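Local coordinates for protein alcohol dehydrogenase (Thermus thermophilus, PDB 2EIH) that probably catalyses the oxidation of alcohols or the reverse reduction with a nicotinamide cofactor, and carries a zinc ion bound by cysteines, at residues P89-G94 and E129-P134; P108-L113 and S289-K294. All blocks are in the same frame, centred on the assembly; numbering follows the deposited sequence.

Interaction 1: residues P89-G94 and E129-P134; sequences PGLSCG and EANLAP. With ZN (zinc ion), chain C.
The amide of N131 meets the chain at G90 and L91, and water completes what the protein atoms leave undone. Its oxygen OD1 lies 3.5 Å from L91 CG, with CD1 hardly farther; the two side chains cross at about a right angle. The same OD1 stands 3.4 Å from G90 O; two acceptors cannot bond each other, and the link between N131 and G90 runs through ND2 and a water. Water 1 accepts from N131 ND2 at 3.3 Å and from S92 N at 2.9 Å, and donates to G90 O at 3.2 Å. With CG anti to its own carbonyl carbon (chi1 -52°), the N131 amide reaches across to the end of the strand, OD1 against L91 and ND2 toward the water. An alanine in its place would probably leave water 1 without one of its three partners and open a gap beside L91. In the next shell, K294 NZ bonds both G90 O and S92 OG, and its charge may ease the crowding of oxygens. Backbone bonds of N131 with N88 and of A133 with V86 tie 129-134 to strand 84-91. Beyond S92 the chain turns to the metal, where C93 SG binds zinc at 2.5 Å, alongside C96, C99 and C107. The arrangement is that of the structural zinc lobe of medium-chain alcohol dehydrogenases, leaving the GroES-like catalytic domain at a strand end.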
loop_
_atom_site.group_PDB
_atom_site.type_symbol
_atom_site.label_atom_id
_atom_site.label_comp_id
_atom_site.label_asym_id
_atom_site.label_seq_id
_atom_site.Cartn_x
_atom_site.Cartn_y
_atom_site.Cartn_z
ATOM N N PRO A 89 -24.236 -7.498 9.299
ATOM C CA PRO A 89 -24.051 -8.801 9.949
ATOM C C PRO A 89 -22.789 -9.074 10.762
ATOM O O PRO A 89 -22.698 -10.110 11.429
ATOM C CB PRO A 89 -24.236 -9.778 8.797
ATOM C CG PRO A 89 -23.652 -9.035 7.654
ATOM C CD PRO A 89 -24.120 -7.615 7.837
ATOM N N GLY A 90 -21.832 -8.148 10.751
ATOM C CA GLY A 90 -20.597 -8.362 11.494
ATOM C C GLY A 90 -20.622 -7.987 12.966
ATOM O O GLY A 90 -20.750 -6.813 13.312
ATOM N N LEU A 91 -20.491 -8.986 13.832
ATOM C CA LEU A 91 -20.475 -8.754 15.278
ATOM C C LEU A 91 -19.089 -8.988 15.882
ATOM O O LEU A 91 -18.489 -10.051 15.714
ATOM C CB LEU A 91 -21.486 -9.655 15.981
ATOM C CG LEU A 91 -22.958 -9.284 15.813
ATOM C CD1 LEU A 91 -23.321 -9.301 14.337
ATOM C CD2 LEU A 91 -23.817 -10.274 16.582
ATOM N N SER A 92 -18.597 -7.986 16.596
ATOM C CA SER A 92 -17.289 -8.052 17.226
ATOM C C SER A 92 -17.371 -7.381 18.593
ATOM O O SER A 92 -18.424 -6.854 18.969
ATOM C CB SER A 92 -16.256 -7.340 16.348
ATOM O OG SER A 92 -16.688 -6.021 16.036
ATOM N N CYS A 93 -16.265 -7.381 19.336
ATOM C CA CYS A 93 -16.263 -6.772 20.671
ATOM C C CYS A 93 -15.932 -5.286 20.646
ATOM O O CYS A 93 -16.167 -4.577 21.626
ATOM C CB CYS A 93 -15.281 -7.507 21.593
ATOM S SG CYS A 93 -13.531 -7.289 21.179
ATOM N N GLY A 94 -15.386 -4.824 19.525
ATOM C CA GLY A 94 -15.038 -3.420 19.388
ATOM C C GLY A 94 -14.091 -2.865 20.443
ATOM O O GLY A 94 -14.115 -1.667 20.737
ATOM N N GLU A 129 -26.148 -0.745 18.091
ATOM C CA GLU A 129 -26.343 0.379 17.170
ATOM C C GLU A 129 -25.261 0.467 16.100
ATOM O O GLU A 129 -25.448 1.122 15.079
ATOM C CB GLU A 129 -26.411 1.716 17.937
ATOM C CG GLU A 129 -25.152 2.053 18.746
ATOM C CD GLU A 129 -25.193 3.449 19.368
ATOM O OE1 GLU A 129 -24.305 3.750 20.199
ATOM O OE2 GLU A 129 -26.096 4.248 19.019
ATOM N N ALA A 130 -24.134 -0.196 16.343
ATOM C CA ALA A 130 -23.020 -0.185 15.404
ATOM C C ALA A 130 -23.263 -1.120 14.217
ATOM O O ALA A 130 -22.554 -1.057 13.206
ATOM C CB ALA A 130 -21.728 -0.584 16.113
ATOM N N ASN A 131 -24.267 -1.981 14.335
ATOM C CA ASN A 131 -24.558 -2.930 13.279
ATOM C C ASN A 131 -25.821 -2.592 12.510
ATOM O O ASN A 131 -26.459 -3.471 11.945
ATOM C CB ASN A 131 -24.660 -4.336 13.876
ATOM C CG ASN A 131 -23.456 -4.704 14.710
ATOM O OD1 ASN A 131 -23.348 -5.825 15.198
ATOM N ND2 ASN A 131 -22.549 -3.761 14.890
ATOM N N LEU A 132 -26.157 -1.309 12.481
ATOM C CA LEU A 132 -27.341 -0.831 11.790
ATOM C C LEU A 132 -27.002 0.305 10.828
ATOM O O LEU A 132 -26.356 1.277 11.216
ATOM C CB LEU A 132 -28.349 -0.316 12.808
ATOM C CG LEU A 132 -29.712 -0.984 12.883
ATOM C CD1 LEU A 132 -29.550 -2.463 13.120
ATOM C CD2 LEU A 132 -30.520 -0.328 13.975
ATOM N N ALA A 133 -27.446 0.191 9.583
ATOM C CA ALA A 133 -27.199 1.230 8.590
ATOM C C ALA A 133 -28.524 1.644 7.971
ATOM O O ALA A 133 -29.462 0.855 7.911
ATOM C CB ALA A 133 -26.253 0.722 7.517
ATOM N N PRO A 134 -28.622 2.895 7.504
ATOM C CA PRO A 134 -29.865 3.377 6.894
ATOM C C PRO A 134 -30.132 2.649 5.591
ATOM O O PRO A 134 -29.222 2.447 4.780
ATOM C CB PRO A 134 -29.588 4.861 6.675
ATOM C CG PRO A 134 -28.125 4.853 6.348
ATOM C CD PRO A 134 -27.566 3.918 7.406
HETATM ZN ZN ZN C . -12.702 -7.384 18.848
HETATM O O HOH W 1 -20.149 -5.540 16.173
#

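Interaction 2: residues P108-L113 and S289-K294; sequences PRYQIL and STMASK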
loop_
_atom_site.group_PDB
_atom_site.type_symbol
_atom_site.label_atom_id
_atom_site.label_comp_id
_atom_site.label_asym_id
_atom_site.label_seq_id
_atom_site.Cartn_x
_atom_site.Cartn_y
_atom_site.Cartn_z
ATOM N N PRO A 108 -11.010 -11.945 17.411
ATOM C CA PRO A 108 -11.009 -13.315 17.927
ATOM C C PRO A 108 -12.411 -13.757 18.374
ATOM O O PRO A 108 -12.714 -14.952 18.383
ATOM C CB PRO A 108 -9.999 -13.252 19.074
ATOM C CG PRO A 108 -10.083 -11.818 19.527
ATOM C CD PRO A 108 -10.153 -11.066 18.226
ATOM N N ARG A 109 -13.261 -12.784 18.711
ATOM C CA ARG A 109 -14.640 -13.040 19.155
ATOM C C ARG A 109 -15.666 -12.715 18.062
ATOM O O ARG A 109 -16.866 -12.625 18.328
ATOM C CB ARG A 109 -14.962 -12.204 20.403
ATOM C CG ARG A 109 -14.196 -12.602 21.665
ATOM C CD ARG A 109 -14.701 -13.938 22.216
ATOM N NE ARG A 109 -13.887 -14.465 23.316
ATOM C CZ ARG A 109 -12.686 -15.027 23.169
ATOM N NH1 ARG A 109 -12.023 -15.473 24.231
ATOM N NH2 ARG A 109 -12.146 -15.150 21.961
ATOM N N TYR A 110 -15.181 -12.539 16.838
ATOM C CA TYR A 110 -16.026 -12.210 15.705
ATOM C C TYR A 110 -17.160 -13.192 15.521
ATOM O O TYR A 110 -16.967 -14.404 15.605
ATOM C CB TYR A 110 -15.200 -12.165 14.427
ATOM C CG TYR A 110 -15.969 -11.669 13.229
ATOM C CD1 TYR A 110 -16.059 -12.439 12.072
ATOM C CD2 TYR A 110 -16.574 -10.415 13.239
ATOM C CE1 TYR A 110 -16.728 -11.976 10.948
ATOM C CE2 TYR A 110 -17.244 -9.931 12.128
ATOM C CZ TYR A 110 -17.316 -10.715 10.976
ATOM O OH TYR A 110 -17.943 -10.227 9.847
ATOM N N GLN A 111 -18.345 -12.659 15.256
ATOM C CA GLN A 111 -19.517 -13.488 15.052
ATOM C C GLN A 111 -20.486 -12.885 14.054
ATOM O O GLN A 111 -20.776 -11.683 14.075
ATOM C CB GLN A 111 -20.239 -13.692 16.366
ATOM C CG GLN A 111 -19.821 -14.927 17.084
ATOM C CD GLN A 111 -20.588 -15.092 18.372
ATOM O OE1 GLN A 111 -21.791 -14.809 18.428
ATOM N NE2 GLN A 111 -19.905 -15.563 19.417
ATOM N N ILE A 112 -20.993 -13.732 13.176
ATOM C CA ILE A 112 -21.945 -13.272 12.189
ATOM C C ILE A 112 -23.335 -13.501 12.763
ATOM O O ILE A 112 -23.626 -14.581 13.277
ATOM C CB ILE A 112 -21.798 -14.053 10.875
ATOM C CG1 ILE A 112 -20.316 -14.121 10.477
ATOM C CG2 ILE A 112 -22.600 -13.373 9.784
ATOM C CD1 ILE A 112 -20.050 -14.893 9.205
ATOM N N LEU A 113 -24.181 -12.475 12.705
ATOM C CA LEU A 113 -25.545 -12.583 13.212
ATOM C C LEU A 113 -26.178 -13.873 12.686
ATOM O O LEU A 113 -26.030 -14.215 11.511
ATOM C CB LEU A 113 -26.372 -11.372 12.757
ATOM C CG LEU A 113 -27.846 -11.320 13.171
ATOM C CD1 LEU A 113 -27.946 -11.386 14.676
ATOM C CD2 LEU A 113 -28.494 -10.053 12.652
ATOM N N SER A 289 -10.890 -15.149 1.746
ATOM C CA SER A 289 -11.599 -13.989 2.238
ATOM C C SER A 289 -12.975 -14.315 2.794
ATOM O O SER A 289 -13.796 -14.946 2.134
ATOM C CB SER A 289 -11.734 -12.946 1.128
ATOM O OG SER A 289 -12.627 -11.892 1.505
ATOM N N THR A 290 -13.221 -13.884 4.020
ATOM C CA THR A 290 -14.512 -14.112 4.645
ATOM C C THR A 290 -15.026 -12.770 5.105
ATOM O O THR A 290 -14.349 -12.062 5.842
ATOM C CB THR A 290 -14.401 -15.075 5.850
ATOM O OG1 THR A 290 -13.990 -16.376 5.399
ATOM C CG2 THR A 290 -15.750 -15.210 6.547
ATOM N N MET A 291 -16.217 -12.413 4.644
ATOM C CA MET A 291 -16.829 -11.138 5.013
ATOM C C MET A 291 -15.928 -9.929 4.696
ATOM O O MET A 291 -15.141 -9.956 3.747
ATOM C CB MET A 291 -17.193 -11.153 6.503
ATOM C CG MET A 291 -18.448 -11.975 6.845
ATOM S SD MET A 291 -20.028 -11.247 6.295
ATOM C CE MET A 291 -20.441 -10.139 7.654
ATOM N N ALA A 292 -16.059 -8.867 5.484
ATOM C CA ALA A 292 -15.275 -7.660 5.286
ATOM C C ALA A 292 -15.457 -6.772 6.502
ATOM O O ALA A 292 -16.192 -7.116 7.428
ATOM C CB ALA A 292 -15.738 -6.923 4.037
ATOM N N SER A 293 -14.779 -5.632 6.500
ATOM C CA SER A 293 -14.877 -4.683 7.599
ATOM C C SER A 293 -16.242 -3.996 7.565
ATOM O O SER A 293 -16.739 -3.648 6.492
ATOM C CB SER A 293 -13.769 -3.636 7.480
ATOM O OG SER A 293 -13.952 -2.619 8.438
ATOM N N LYS A 294 -16.847 -3.804 8.732
ATOM C CA LYS A 294 -18.147 -3.148 8.808
ATOM C C LYS A 294 -18.180 -1.796 8.113
ATOM O O LYS A 294 -19.208 -1.385 7.587
ATOM C CB LYS A 294 -18.562 -2.955 10.264
ATOM C CG LYS A 294 -19.086 -4.183 10.942
ATOM C CD LYS A 294 -19.807 -3.800 12.230
ATOM C CE LYS A 294 -18.849 -3.702 13.407
ATOM N NZ LYS A 294 -18.305 -5.044 13.765
HETATM O O HOH W 2 -17.763 -7.199 9.595
#
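Y110 and M291 meet where the phenol hydroxyl is pushed among the methylene and methyl groups of the methionine. This is the tight half of the contact: Y110 OH is 3.3 Å from M291 CE and 3.5 Å from M291 CG. The CG methylene sits at the ring's edge, near its plane, rather than over a face. Successive bends of the methionine chain (chi2 -71°, chi3 -86°) fold CE back to the hydroxyl, curling the side chain round it. From the strand 111-112, I112 adds its end methyl, with CD1 4.1 Å from M291 CG. P89 packs against the methionine's CE methyl, and L149 touches the side chain too.

Toward A292 the fit is looser, and no hydrogen bond runs directly between the two segments. Y110 OH stands 4.3 Å from A292 O, and water 2 fills the step, accepting from Y110 OH at 3.0 Å and donating to A292 O at 2.7 Å. The tyrosine, partly exposed, also leans on N105, whose amide bonds T290 O.

The chemistry is divided: apolar packing comes from M291, I112 and the Y110 ring edge, with the phenol oxygen against methionine carbons, while a single water gives the hydroxyl an acceptor and the carbonyl a donor. Between the segments themselves the polar link is therefore water-mediated, whereas direct bonds such as the K294–D104 salt bridge join the same loop to the zinc lobe.

In the fold
Reading from the N terminus, 89-94 leaves strand 84-91, the chain winds through the zinc lobe to 108-113, and 129-134 returns to the same sheet, where interaction 1 closes a loop of 34 residues. Interaction 2 begins inside that loop and closes only after 175 more residues, which take in the whole of the parallel six-stranded sheet. The segments alternate, so the two contacts cross rather than nest. They also touch: L91 O lies 2.7 Å from Q111 N, a probable hydrogen bond between neighbouring strands. Together they join the GroES-like part and its zinc lobe to the loop following the last strand of the Rossmann-type sheet.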